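Local structure of gluconate kinase (Lactobacillus acidophilus, 3GBT) at residues Thr211-Pro216 against Lys232-Ala237; Thr431-Phe436 against Ser449-Phe454. The protein probably catalyses the ATP-dependent phosphorylation of gluconate, as a sugar kinase of the FGGY family that binds ADP and ATP. One frame throughout, in Å; residues are numbered along the deposited sequence.

Interaction 1. Residues Thr211-Pro216 against Lys232-Ala237; sequences TKVIFP and KIILGA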
loop_
_atom_site.group_PDB
_atom_site.type_symbol
_atom_site.label_atom_id
_atom_site.label_comp_id
_atom_site.label_asym_id
_atom_site.label_seq_id
_atom_site.Cartn_x
_atom_site.Cartn_y
_atom_site.Cartn_z
ATOM N N THR A 211 -1.796 0.920 -18.539
ATOM C CA THR A 211 -2.229 -0.007 -19.577
ATOM C C THR A 211 -1.263 -0.090 -20.752
ATOM O O THR A 211 -1.476 -0.877 -21.670
ATOM C CB THR A 211 -3.603 0.372 -20.145
ATOM O OG1 THR A 211 -3.694 1.798 -20.255
ATOM C CG2 THR A 211 -4.713 -0.150 -19.252
ATOM N N LYS A 212 -0.208 0.714 -20.748
ATOM C CA LYS A 212 0.692 0.690 -21.888
ATOM C C LYS A 212 1.238 -0.703 -22.112
ATOM O O LYS A 212 1.604 -1.404 -21.169
ATOM C CB LYS A 212 1.843 1.688 -21.766
ATOM C CG LYS A 212 2.769 1.616 -22.981
ATOM C CD LYS A 212 3.268 2.976 -23.435
ATOM C CE LYS A 212 3.703 2.932 -24.896
ATOM N NZ LYS A 212 4.081 4.273 -25.443
ATOM N N VAL A 213 1.274 -1.103 -23.377
ATOM C CA VAL A 213 1.876 -2.365 -23.754
ATOM C C VAL A 213 3.362 -2.147 -23.984
ATOM O O VAL A 213 3.764 -1.230 -24.700
ATOM C CB VAL A 213 1.238 -2.929 -25.020
ATOM C CG1 VAL A 213 1.955 -4.203 -25.444
ATOM C CG2 VAL A 213 -0.242 -3.186 -24.788
ATOM N N ILE A 214 4.179 -2.976 -23.352
ATOM C CA ILE A 214 5.618 -2.912 -23.543
ATOM C C ILE A 214 6.069 -4.156 -24.307
ATOM O O ILE A 214 5.974 -5.282 -23.813
ATOM C CB ILE A 214 6.368 -2.760 -22.199
ATOM C CG1 ILE A 214 6.331 -1.307 -21.731
ATOM C CG2 ILE A 214 7.797 -3.181 -22.339
ATOM C CD1 ILE A 214 5.150 -0.990 -20.853
ATOM N N PHE A 215 6.540 -3.931 -25.530
ATOM C CA PHE A 215 6.785 -4.998 -26.495
ATOM C C PHE A 215 8.055 -4.637 -27.261
ATOM O O PHE A 215 8.276 -3.466 -27.575
ATOM C CB PHE A 215 5.589 -5.087 -27.452
ATOM C CG PHE A 215 5.403 -6.440 -28.100
ATOM C CD1 PHE A 215 4.874 -7.504 -27.385
ATOM C CD2 PHE A 215 5.718 -6.633 -29.442
ATOM C CE1 PHE A 215 4.685 -8.743 -27.984
ATOM C CE2 PHE A 215 5.532 -7.870 -30.049
ATOM C CZ PHE A 215 5.015 -8.925 -29.316
ATOM N N PRO A 216 8.892 -5.643 -27.569
ATOM C CA PRO A 216 8.629 -7.043 -27.244
ATOM C C PRO A 216 9.459 -7.491 -26.053
ATOM O O PRO A 216 10.341 -6.759 -25.586
ATOM C CB PRO A 216 9.140 -7.789 -28.495
ATOM C CG PRO A 216 9.910 -6.741 -29.323
ATOM C CD PRO A 216 10.065 -5.527 -28.448
ATOM N N LYS A 232 2.352 -9.940 -24.442
ATOM C CA LYS A 232 2.522 -8.536 -24.086
ATOM C C LYS A 232 2.875 -8.330 -22.617
ATOM O O LYS A 232 2.401 -9.048 -21.744
ATOM C CB LYS A 232 1.249 -7.745 -24.380
ATOM C CG LYS A 232 0.965 -7.488 -25.830
ATOM C CD LYS A 232 0.074 -8.561 -26.391
ATOM C CE LYS A 232 -1.046 -7.955 -27.238
ATOM N NZ LYS A 232 -0.591 -6.821 -28.095
ATOM N N ILE A 233 3.709 -7.334 -22.353
ATOM C CA ILE A 233 3.902 -6.857 -20.995
ATOM C C ILE A 233 2.996 -5.656 -20.803
ATOM O O ILE A 233 3.064 -4.698 -21.574
ATOM C CB ILE A 233 5.336 -6.380 -20.755
ATOM C CG1 ILE A 233 6.317 -7.549 -20.813
ATOM C CG2 ILE A 233 5.428 -5.671 -19.414
ATOM C CD1 ILE A 233 6.337 -8.399 -19.574
ATOM N N ILE A 234 2.135 -5.705 -19.792
ATOM C CA ILE A 234 1.372 -4.521 -19.431
ATOM C C ILE A 234 2.113 -3.801 -18.309
ATOM O O ILE A 234 2.516 -4.422 -17.322
ATOM C CB ILE A 234 -0.055 -4.868 -19.008
ATOM C CG1 ILE A 234 -0.630 -5.945 -19.933
ATOM C CG2 ILE A 234 -0.921 -3.616 -19.004
ATOM C CD1 ILE A 234 -0.610 -5.573 -21.410
ATOM N N LEU A 235 2.307 -2.499 -18.483
ATOM C CA LEU A 235 3.108 -1.697 -17.570
ATOM C C LEU A 235 2.699 -1.921 -16.104
ATOM O O LEU A 235 3.544 -2.047 -15.222
ATOM C CB LEU A 235 2.998 -0.217 -17.947
ATOM C CG LEU A 235 3.931 0.766 -17.245
ATOM C CD1 LEU A 235 5.381 0.306 -17.342
ATOM C CD2 LEU A 235 3.760 2.171 -17.808
ATOM N N GLY A 236 1.396 -1.988 -15.864
ATOM C CA GLY A 236 0.878 -2.177 -14.528
ATOM C C GLY A 236 0.907 -0.890 -13.725
ATOM O O GLY A 236 1.091 0.203 -14.271
ATOM N N ALA A 237 0.741 -1.027 -12.415
ATOM C CA ALA A 237 0.699 0.124 -11.524
ATOM C C ALA A 237 1.068 -0.301 -10.111
ATOM O O ALA A 237 1.555 -1.409 -9.890
ATOM C CB ALA A 237 -0.674 0.756 -11.545
#
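I214 and I233 face each other as a hydrogen-bonded antiparallel pair, and backbone bonds fix the pairing. The N of I214 donates a bond of 2.7 Å to O of I233, whereas the return bond from I233 N to I214 O is weak at 3.4 Å. One step on, V213 and I234 form a non-hydrogen-bonded pair, where CA of V213 lies 3.4 Å from O of I233 in a CA-H...O contact. The N of L235 then bonds to O of K212 at 3.0 Å.

The two bridged pairs send their side chains to different faces of the sheet, V213 and I234 to one, I214 and I233 to the other. With its CG1 anti to the carbonyl carbon (chi1 -80°), I214 carries CD1 to within 3.7 Å of both CB and CD1 of L235. CG1 of V213 meets CG of K232 at 3.5 Å, so the valine packs on the aliphatic part of the lysine, while its CG2 lies 4.2 Å from CD1 of I234. At the end of the pairing the F215 ring turns an edge toward CA of K232, and CB of P216, a residue joined by a cis peptide bond, sits above one ring face, toward the rim.

Helix 157-166 lies against I214 and L235 through I162, and helix 429-441 against V213 and I234 through A441. Strand 232-238 pairs on its other side with strand 70-78. The short strand 213-214 is outermost in the mixed sheet and extends the edge of the N-terminal sheet of an actin-like ATPase fold.

Interaction 2. Residues Thr431-Phe436 against Ser449-Phe454; sequences TLAAMF and SEIGQF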
loop_
_atom_site.group_PDB
_atom_site.type_symbol
_atom_site.label_atom_id
_atom_site.label_comp_id
_atom_site.label_asym_id
_atom_site.label_seq_id
_atom_site.Cartn_x
_atom_site.Cartn_y
_atom_site.Cartn_z
ATOM N N THR A 431 -3.414 -8.392 -8.097
ATOM C CA THR A 431 -3.273 -9.187 -9.289
ATOM C C THR A 431 -4.516 -9.198 -10.122
ATOM O O THR A 431 -4.430 -9.287 -11.289
ATOM C CB THR A 431 -2.859 -10.617 -8.999
ATOM O OG1 THR A 431 -3.585 -11.124 -7.909
ATOM C CG2 THR A 431 -1.460 -10.659 -8.647
ATOM N N LEU A 432 -5.665 -9.098 -9.492
ATOM C CA LEU A 432 -6.927 -9.004 -10.173
ATOM C C LEU A 432 -7.011 -7.729 -10.975
ATOM O O LEU A 432 -7.281 -7.775 -12.137
ATOM C CB LEU A 432 -8.070 -9.143 -9.182
ATOM C CG LEU A 432 -9.452 -8.518 -9.147
ATOM C CD1 LEU A 432 -9.833 -7.616 -10.210
ATOM C CD2 LEU A 432 -10.511 -9.463 -8.812
ATOM N N ALA A 433 -6.737 -6.603 -10.359
ATOM C CA ALA A 433 -6.740 -5.344 -11.045
ATOM C C ALA A 433 -5.641 -5.253 -12.076
ATOM O O ALA A 433 -5.778 -4.573 -13.041
ATOM C CB ALA A 433 -6.659 -4.213 -10.068
ATOM N N ALA A 434 -4.550 -5.965 -11.854
ATOM C CA ALA A 434 -3.471 -6.021 -12.837
ATOM C C ALA A 434 -3.969 -6.772 -14.062
ATOM O O ALA A 434 -3.719 -6.391 -15.210
ATOM C CB ALA A 434 -2.259 -6.722 -12.244
HETATM N N MSE A 435 -4.676 -7.858 -13.788
HETATM C CA MSE A 435 -5.243 -8.695 -14.811
HETATM C C MSE A 435 -6.244 -7.840 -15.582
HETATM O O MSE A 435 -6.363 -7.934 -16.807
HETATM C CB MSE A 435 -5.916 -9.900 -14.146
HETATM C CG MSE A 435 -6.699 -10.786 -15.078
HETATM SE SE MSE A 435 -8.521 -10.141 -15.308
HETATM C CE MSE A 435 -9.250 -10.691 -13.573
ATOM N N PHE A 436 -6.946 -6.975 -14.862
ATOM C CA PHE A 436 -7.943 -6.134 -15.508
ATOM C C PHE A 436 -7.301 -5.131 -16.471
ATOM O O PHE A 436 -7.830 -4.884 -17.556
ATOM C CB PHE A 436 -8.812 -5.419 -14.480
ATOM C CG PHE A 436 -9.851 -4.527 -15.091
ATOM C CD1 PHE A 436 -10.987 -5.066 -15.673
ATOM C CD2 PHE A 436 -9.687 -3.150 -15.094
ATOM C CE1 PHE A 436 -11.945 -4.253 -16.238
ATOM C CE2 PHE A 436 -10.639 -2.328 -15.659
ATOM C CZ PHE A 436 -11.773 -2.882 -16.230
ATOM N N SER A 449 -15.118 1.046 -14.626
ATOM C CA SER A 449 -16.306 0.547 -13.950
ATOM C C SER A 449 -16.528 -0.934 -14.240
ATOM O O SER A 449 -17.119 -1.656 -13.448
ATOM C CB SER A 449 -17.518 1.350 -14.396
ATOM O OG SER A 449 -17.554 1.421 -15.817
ATOM N N GLU A 450 -16.057 -1.390 -15.385
ATOM C CA GLU A 450 -16.266 -2.778 -15.755
ATOM C C GLU A 450 -15.524 -3.754 -14.848
ATOM O O GLU A 450 -15.837 -4.939 -14.836
ATOM C CB GLU A 450 -15.902 -2.997 -17.222
ATOM C CG GLU A 450 -16.887 -2.370 -18.178
ATOM C CD GLU A 450 -16.275 -2.048 -19.535
ATOM O OE1 GLU A 450 -15.499 -2.882 -20.057
ATOM O OE2 GLU A 450 -16.571 -0.952 -20.071
ATOM N N ILE A 451 -14.554 -3.260 -14.081
ATOM C CA ILE A 451 -13.815 -4.113 -13.139
ATOM C C ILE A 451 -14.730 -4.679 -12.048
ATOM O O ILE A 451 -14.413 -5.683 -11.414
ATOM C CB ILE A 451 -12.589 -3.388 -12.504
ATOM C CG1 ILE A 451 -11.595 -4.404 -11.928
ATOM C CG2 ILE A 451 -13.019 -2.394 -11.432
ATOM C CD1 ILE A 451 -10.206 -3.821 -11.655
ATOM N N GLY A 452 -15.877 -4.038 -11.848
ATOM C CA GLY A 452 -16.860 -4.528 -10.896
ATOM C C GLY A 452 -17.278 -5.960 -11.186
ATOM O O GLY A 452 -17.718 -6.694 -10.301
ATOM N N GLN A 453 -17.138 -6.350 -12.445
ATOM C CA GLN A 453 -17.506 -7.679 -12.906
ATOM C C GLN A 453 -16.615 -8.740 -12.274
ATOM O O GLN A 453 -17.046 -9.858 -11.997
ATOM C CB GLN A 453 -17.397 -7.714 -14.431
ATOM C CG GLN A 453 -16.874 -9.004 -15.003
ATOM C CD GLN A 453 -17.966 -9.869 -15.583
ATOM O OE1 GLN A 453 -19.141 -9.737 -15.211
ATOM N NE2 GLN A 453 -17.588 -10.764 -16.511
ATOM N N PHE A 454 -15.365 -8.370 -12.026
ATOM C CA PHE A 454 -14.390 -9.303 -11.489
ATOM C C PHE A 454 -14.244 -9.145 -9.978
ATOM O O PHE A 454 -14.108 -10.132 -9.256
ATOM C CB PHE A 454 -13.056 -9.111 -12.206
ATOM C CG PHE A 454 -13.164 -9.192 -13.703
ATOM C CD1 PHE A 454 -13.264 -10.419 -14.340
ATOM C CD2 PHE A 454 -13.187 -8.040 -14.473
ATOM C CE1 PHE A 454 -13.374 -10.500 -15.725
ATOM C CE2 PHE A 454 -13.299 -8.112 -15.862
ATOM C CZ PHE A 454 -13.390 -9.346 -16.485
#
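F436 and I451 set the geometry of this contact, the isoleucine lying over one face of the phenyl ring. CB of I451 stands 3.6 Å from the ring centroid and only 2° off the normal, a CH-pi contact of nearly ideal placement. From there the side chain runs back toward the helix: with CG1 anti to the backbone N (chi1 -161°), CD1 reaches 3.5 Å from CG of F436 and also packs on A433, 3.9 Å from its CB.

The side chains of F454 and F436 cross at about a right angle, although their ring planes are inclined to each other and not perpendicular. CE2 of F454 comes 3.8 Å from CD1 of F436, near the plane of the F436 ring and at its edge. M435, a selenomethionine, approaches F454 from the helix. Its first two torsions bring SE 4.8 Å from the F454 centroid and 9° off the normal, a Met-aromatic contact at some distance above the face; the bend at chi3 then sets CE closer, 4.1 Å from CD1 of F454. The opposite face of that ring is covered by CG of Q453. L432 adds apolar contact through CD1, which lies 4.0 Å from CG1 of I451 and also meets CB of F454, while CD2 sits beside the F454 carbonyl, 3.7 Å from its O.

No hydrogen bond joins the segments, and the polar end of E450 is instead held by the backbone N atoms of Q446 and D447 and by N445. Residues 449-454 fold back over helix 429-441, on the way to strand 457-461. I245 of helix 239-245 touches both A433 and I451, while strands 4-11 and 15-22 meet the helix through I6 and Y21.

Both contacts involve helix 429-441, but in different ways: it forms one half of interaction 2, whereas its later residues merely lie against the sheet edge of interaction 1. Their centres are 16 Å apart, and their nearest atoms about 5 Å, so they are neighbours without touching. Interaction 1 is partly buried, with exposed residues beside buried aliphatic ones, and relies on backbone hydrogen bonds, as an edge strand must to join a sheet. Interaction 2 is more deeply buried, without hydrogen bonds between its segments and made mainly by apolar side chains, a helix meeting a returning loop through rings, methyls and selenium. Bonding thus follows place: directional pairing at the sheet margin, apolar contact in the buried part.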